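Local atomic coordinates of ferrichrome-binding protein (Bacillus subtilis subsp. subtilis, PDB entry 3G9Q), a protein that binds iron(3+)-hydroxamate complexes such as ferrichrome and hands them to the membrane permease of an ABC transporter. Residues K101-N104 and I105-L108; A126-D129 and K130-A134. All coordinates share one frame; numbering follows the deposited sequence.

How the interactions relate
Interaction 1 and interaction 2 come in series along the chain, their centres about 18 Å apart and their nearest atoms about 4 Å apart without touching. Residues 101-108 follow strand 94-97, an outer strand of the four-stranded parallel sheet, after a short loop and run into helix 106-115. Residues 126-134 belong to the next helix, 118-143, which runs from this first lobe to the five-stranded mixed sheet of the second. Interaction 1 lies where the first lobe's sheet gives way to helices, whereas interaction 2 lies within the single long helix that joins the lobes, as in other iron-siderophore-binding proteins, where such a helix is thought to limit interdomain movement.

Interaction 1 of 2, residues K101-N104 and I105-L108; sequences KLDN and IEQL
Leu102 lies against Gln107 where the chain folds back on itself before helix 106-115. The two side chains cross at about a right angle, the leucine reaching over the base of the glutamine and then its amide. Leu102 CB is 3.8 Å from Gln107 CA and also faces Glu106 CB, 4.3 Å away, so it touches both residues near the start of the helix. Further out, Leu102 CG comes within 4.2 Å of Gln107 CD. At the tip, the CD2 branch lies 4.1 Å from the same Gln107 CD. A bend at the second torsion of the glutamine (chi2 58°) turns the end of its chain toward Leu102; its own CB meets the carbonyl oxygen of Asn104 at 3.7 Å.

Asp103 OD2 receives a weak but nearly straight hydrogen bond from Ile105 N at 3.4 Å, the side-chain-to-backbone spacing of an Asx turn. With CG anti to the backbone N (chi1 174°), the carboxylate swings forward to meet that N-H. The exposed carboxylates of Asp103 and Glu106 are near each other, OD2 of the first 4.5 Å from OE1 of the second, but their exact placement is uncertain because carbons of the two side chains are modelled too close together.

Around this turn, helix 25-31 and helix 118-143 receive different side chains. Gln107 meets Tyr27 of helix 25-31, while Ile105 rests on Leu125 of helix 118-143. Leu108 packs against residues of both helices, Tyr27 and Leu31 of the former and Ala121, Trp124 and Leu125 of the latter, with the loop coming in from the sheet's outer strand 94-97.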
loop_
_atom_site.group_PDB
_atom_site.type_symbol
_atom_site.label_atom_id
_atom_site.label_comp_id
_atom_site.label_asym_id
_atom_site.label_seq_id
_atom_site.Cartn_x
_atom_site.Cartn_y
_atom_site.Cartn_z
ATOM N N LYS A 101 -3.208 3.768 -13.362
ATOM C CA LYS A 101 -3.600 4.825 -14.280
ATOM C C LYS A 101 -3.886 6.067 -13.424
ATOM O O LYS A 101 -3.276 7.115 -13.621
ATOM C CB LYS A 101 -4.850 4.411 -15.080
ATOM C CG LYS A 101 -4.941 5.008 -16.502
ATOM C CD LYS A 101 -5.459 6.445 -16.529
ATOM C CE LYS A 101 -6.982 6.501 -16.414
ATOM N NZ LYS A 101 -7.681 5.808 -17.545
ATOM N N LEU A 102 -4.796 5.937 -12.458
ATOM C CA LEU A 102 -5.143 7.052 -11.580
ATOM C C LEU A 102 -4.145 7.222 -10.440
ATOM O O LEU A 102 -3.529 6.256 -9.988
ATOM C CB LEU A 102 -6.552 6.875 -10.998
ATOM C CG LEU A 102 -7.751 6.936 -11.948
ATOM C CD1 LEU A 102 -7.669 8.194 -12.805
ATOM C CD2 LEU A 102 -7.766 5.695 -12.829
ATOM N N ASP A 103 -3.999 8.462 -9.976
ATOM C CA ASP A 103 -3.077 8.782 -8.894
ATOM C C ASP A 103 -3.199 7.807 -7.733
ATOM O O ASP A 103 -2.397 6.880 -7.608
ATOM C CB ASP A 103 -3.323 10.211 -8.393
ATOM C CG ASP A 103 -2.486 10.557 -7.162
ATOM O OD1 ASP A 103 -1.242 10.542 -7.252
ATOM O OD2 ASP A 103 -3.071 10.847 -6.099
ATOM N N ASN A 104 -4.211 8.016 -6.897
ATOM C CA ASN A 104 -4.432 7.176 -5.727
ATOM C C ASN A 104 -5.613 7.728 -4.941
ATOM O O ASN A 104 -6.503 6.989 -4.527
ATOM C CB ASN A 104 -3.177 7.159 -4.852
ATOM C CG ASN A 104 -3.322 6.258 -3.651
ATOM O OD1 ASN A 104 -4.072 5.287 -3.686
ATOM N ND2 ASN A 104 -2.592 6.562 -2.587
ATOM N N ILE A 105 -5.600 9.039 -4.729
ATOM C CA ILE A 105 -6.689 9.707 -4.041
ATOM C C ILE A 105 -7.684 10.007 -5.152
ATOM O O ILE A 105 -8.860 10.262 -4.894
ATOM C CB ILE A 105 -6.222 11.028 -3.386
ATOM C CG1 ILE A 105 -5.426 10.731 -2.110
ATOM C CG2 ILE A 105 -7.422 11.907 -3.067
ATOM C CD1 ILE A 105 -4.611 11.905 -1.570
ATOM N N GLU A 106 -7.196 9.968 -6.393
ATOM C CA GLU A 106 -8.034 10.212 -7.566
ATOM C C GLU A 106 -8.828 8.938 -7.840
ATOM O O GLU A 106 -10.014 8.994 -8.175
ATOM C CB GLU A 106 -7.172 10.565 -8.788
ATOM C CG GLU A 106 -6.136 11.685 -8.557
ATOM C CD GLU A 106 -6.729 13.061 -8.202
ATOM O OE1 GLU A 106 -5.940 13.940 -7.768
ATOM O OE2 GLU A 106 -7.958 13.267 -8.364
ATOM N N GLN A 107 -8.161 7.794 -7.677
ATOM C CA GLN A 107 -8.761 6.472 -7.876
ATOM C C GLN A 107 -9.962 6.280 -6.954
ATOM O O GLN A 107 -10.870 5.509 -7.266
ATOM C CB GLN A 107 -7.721 5.381 -7.593
ATOM C CG GLN A 107 -8.163 3.956 -7.904
ATOM C CD GLN A 107 -8.569 3.766 -9.348
ATOM O OE1 GLN A 107 -9.637 4.197 -9.761
ATOM N NE2 GLN A 107 -7.712 3.121 -10.124
ATOM N N LEU A 108 -9.950 6.977 -5.817
ATOM C CA LEU A 108 -11.042 6.911 -4.837
ATOM C C LEU A 108 -12.210 7.796 -5.271
ATOM O O LEU A 108 -13.378 7.510 -4.992
ATOM C CB LEU A 108 -10.558 7.378 -3.457
ATOM C CG LEU A 108 -11.650 7.641 -2.407
ATOM C CD1 LEU A 108 -12.358 6.355 -2.070
ATOM C CD2 LEU A 108 -11.039 8.250 -1.168
#

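Interaction 2 of 2, residues A126-D129 and K130-A134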
loop_
_atom_site.group_PDB
_atom_site.type_symbol
_atom_site.label_atom_id
_atom_site.label_comp_id
_atom_site.label_asym_id
_atom_site.label_seq_id
_atom_site.Cartn_x
_atom_site.Cartn_y
_atom_site.Cartn_z
ATOM N N ALA A 126 -11.030 14.115 4.073
ATOM C CA ALA A 126 -10.970 15.121 5.116
ATOM C C ALA A 126 -10.319 14.512 6.355
ATOM O O ALA A 126 -9.491 15.149 7.010
ATOM C CB ALA A 126 -12.388 15.616 5.448
ATOM N N LYS A 127 -10.710 13.280 6.672
ATOM C CA LYS A 127 -10.168 12.551 7.815
ATOM C C LYS A 127 -8.696 12.241 7.556
ATOM O O LYS A 127 -7.860 12.358 8.452
ATOM C CB LYS A 127 -10.929 11.236 7.997
ATOM C CG LYS A 127 -10.465 10.360 9.151
ATOM C CD LYS A 127 -11.073 8.963 9.039
ATOM C CE LYS A 127 -12.592 9.034 8.936
ATOM N NZ LYS A 127 -13.220 7.759 8.499
ATOM N N TRP A 128 -8.394 11.836 6.325
ATOM C CA TRP A 128 -7.037 11.499 5.929
ATOM C C TRP A 128 -6.098 12.675 6.073
ATOM O O TRP A 128 -5.046 12.554 6.694
ATOM C CB TRP A 128 -7.013 11.006 4.481
ATOM C CG TRP A 128 -5.635 10.705 3.932
ATOM C CD1 TRP A 128 -5.019 11.334 2.898
ATOM C CD2 TRP A 128 -4.719 9.697 4.394
ATOM N NE1 TRP A 128 -3.773 10.787 2.685
ATOM C CE2 TRP A 128 -3.566 9.780 3.592
ATOM C CE3 TRP A 128 -4.763 8.734 5.415
ATOM C CZ2 TRP A 128 -2.463 8.934 3.772
ATOM C CZ3 TRP A 128 -3.667 7.897 5.596
ATOM C CH2 TRP A 128 -2.536 8.003 4.780
ATOM N N ASP A 129 -6.464 13.816 5.500
ATOM C CA ASP A 129 -5.602 14.996 5.583
ATOM C C ASP A 129 -5.411 15.516 6.993
ATOM O O ASP A 129 -4.400 16.153 7.288
ATOM C CB ASP A 129 -6.140 16.101 4.678
ATOM C CG ASP A 129 -5.910 15.798 3.210
ATOM O OD1 ASP A 129 -6.313 16.624 2.361
ATOM O OD2 ASP A 129 -5.321 14.732 2.910
ATOM N N LYS A 130 -6.390 15.244 7.853
ATOM C CA LYS A 130 -6.315 15.650 9.253
ATOM C C LYS A 130 -5.315 14.735 9.980
ATOM O O LYS A 130 -4.637 15.152 10.927
ATOM C CB LYS A 130 -7.693 15.555 9.919
ATOM C CG LYS A 130 -7.723 16.048 11.369
ATOM C CD LYS A 130 -9.145 16.093 11.938
ATOM C CE LYS A 130 -9.131 16.601 13.375
ATOM N NZ LYS A 130 -8.137 15.810 14.179
ATOM N N LYS A 131 -5.232 13.488 9.522
ATOM C CA LYS A 131 -4.304 12.539 10.101
ATOM C C LYS A 131 -2.907 12.799 9.565
ATOM O O LYS A 131 -1.921 12.731 10.307
ATOM C CB LYS A 131 -4.698 11.099 9.785
ATOM C CG LYS A 131 -5.982 10.638 10.443
ATOM C CD LYS A 131 -5.882 9.172 10.839
ATOM C CE LYS A 131 -7.202 8.655 11.358
ATOM N NZ LYS A 131 -8.219 8.626 10.278
ATOM N N VAL A 132 -2.803 13.091 8.275
ATOM C CA VAL A 132 -1.492 13.353 7.714
ATOM C C VAL A 132 -0.857 14.546 8.426
ATOM O O VAL A 132 0.221 14.430 9.015
ATOM C CB VAL A 132 -1.563 13.625 6.196
ATOM C CG1 VAL A 132 -0.219 14.157 5.708
ATOM C CG2 VAL A 132 -1.905 12.327 5.455
ATOM N N ALA A 133 -1.553 15.677 8.394
ATOM C CA ALA A 133 -1.090 16.911 9.015
ATOM C C ALA A 133 -0.621 16.729 10.448
ATOM O O ALA A 133 0.429 17.238 10.840
ATOM C CB ALA A 133 -2.210 17.939 8.979
ATOM N N ALA A 134 -1.425 16.019 11.232
ATOM C CA ALA A 134 -1.124 15.776 12.643
ATOM C C ALA A 134 0.174 14.991 12.837
ATOM O O ALA A 134 1.049 15.380 13.631
ATOM C CB ALA A 134 -2.273 15.038 13.285
#
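Trp128 and Val132, one helical turn apart, make the main apolar contact. Val132 CG2 sits over one face of the indole in a CH-pi contact, 3.8 Å from the centroid of the five-membered ring and 21° off its normal. Its approach is offset toward the rim, with Trp128 CE2 nearest at 3.6 Å. With CG of Trp128 anti to the backbone N (chi1 176°), the indole lies alongside the next turn, where that face meets the valine, and the two side chains cross at a slant.

Backbone hydrogen bonds follow the alpha-helical i to i+4 pattern. Val132 N gives a bond to Trp128 O at 2.8 Å and Ala133 N one to Asp129 O at 3.1 Å. Lys130 N to Ala126 O, 3.2 Å, and Lys131 N to Lys127 O, 3.1 Å, are more bent. This stretch is part of helix 118-143, the long connector between the two lobes of the binding protein; Trp128 packs on Leu258 and Leu262 of helix 255-270 and stacks with Trp124.

Lys127 and Lys131 lie side by side and point the same way, their NZ atoms 5.4 Å apart. Glu259 of helix 255-270, which Lys127 also touches, lies beside both lysines, and bends in the Lys131 chain carry its NZ to a salt bridge with that carboxylate.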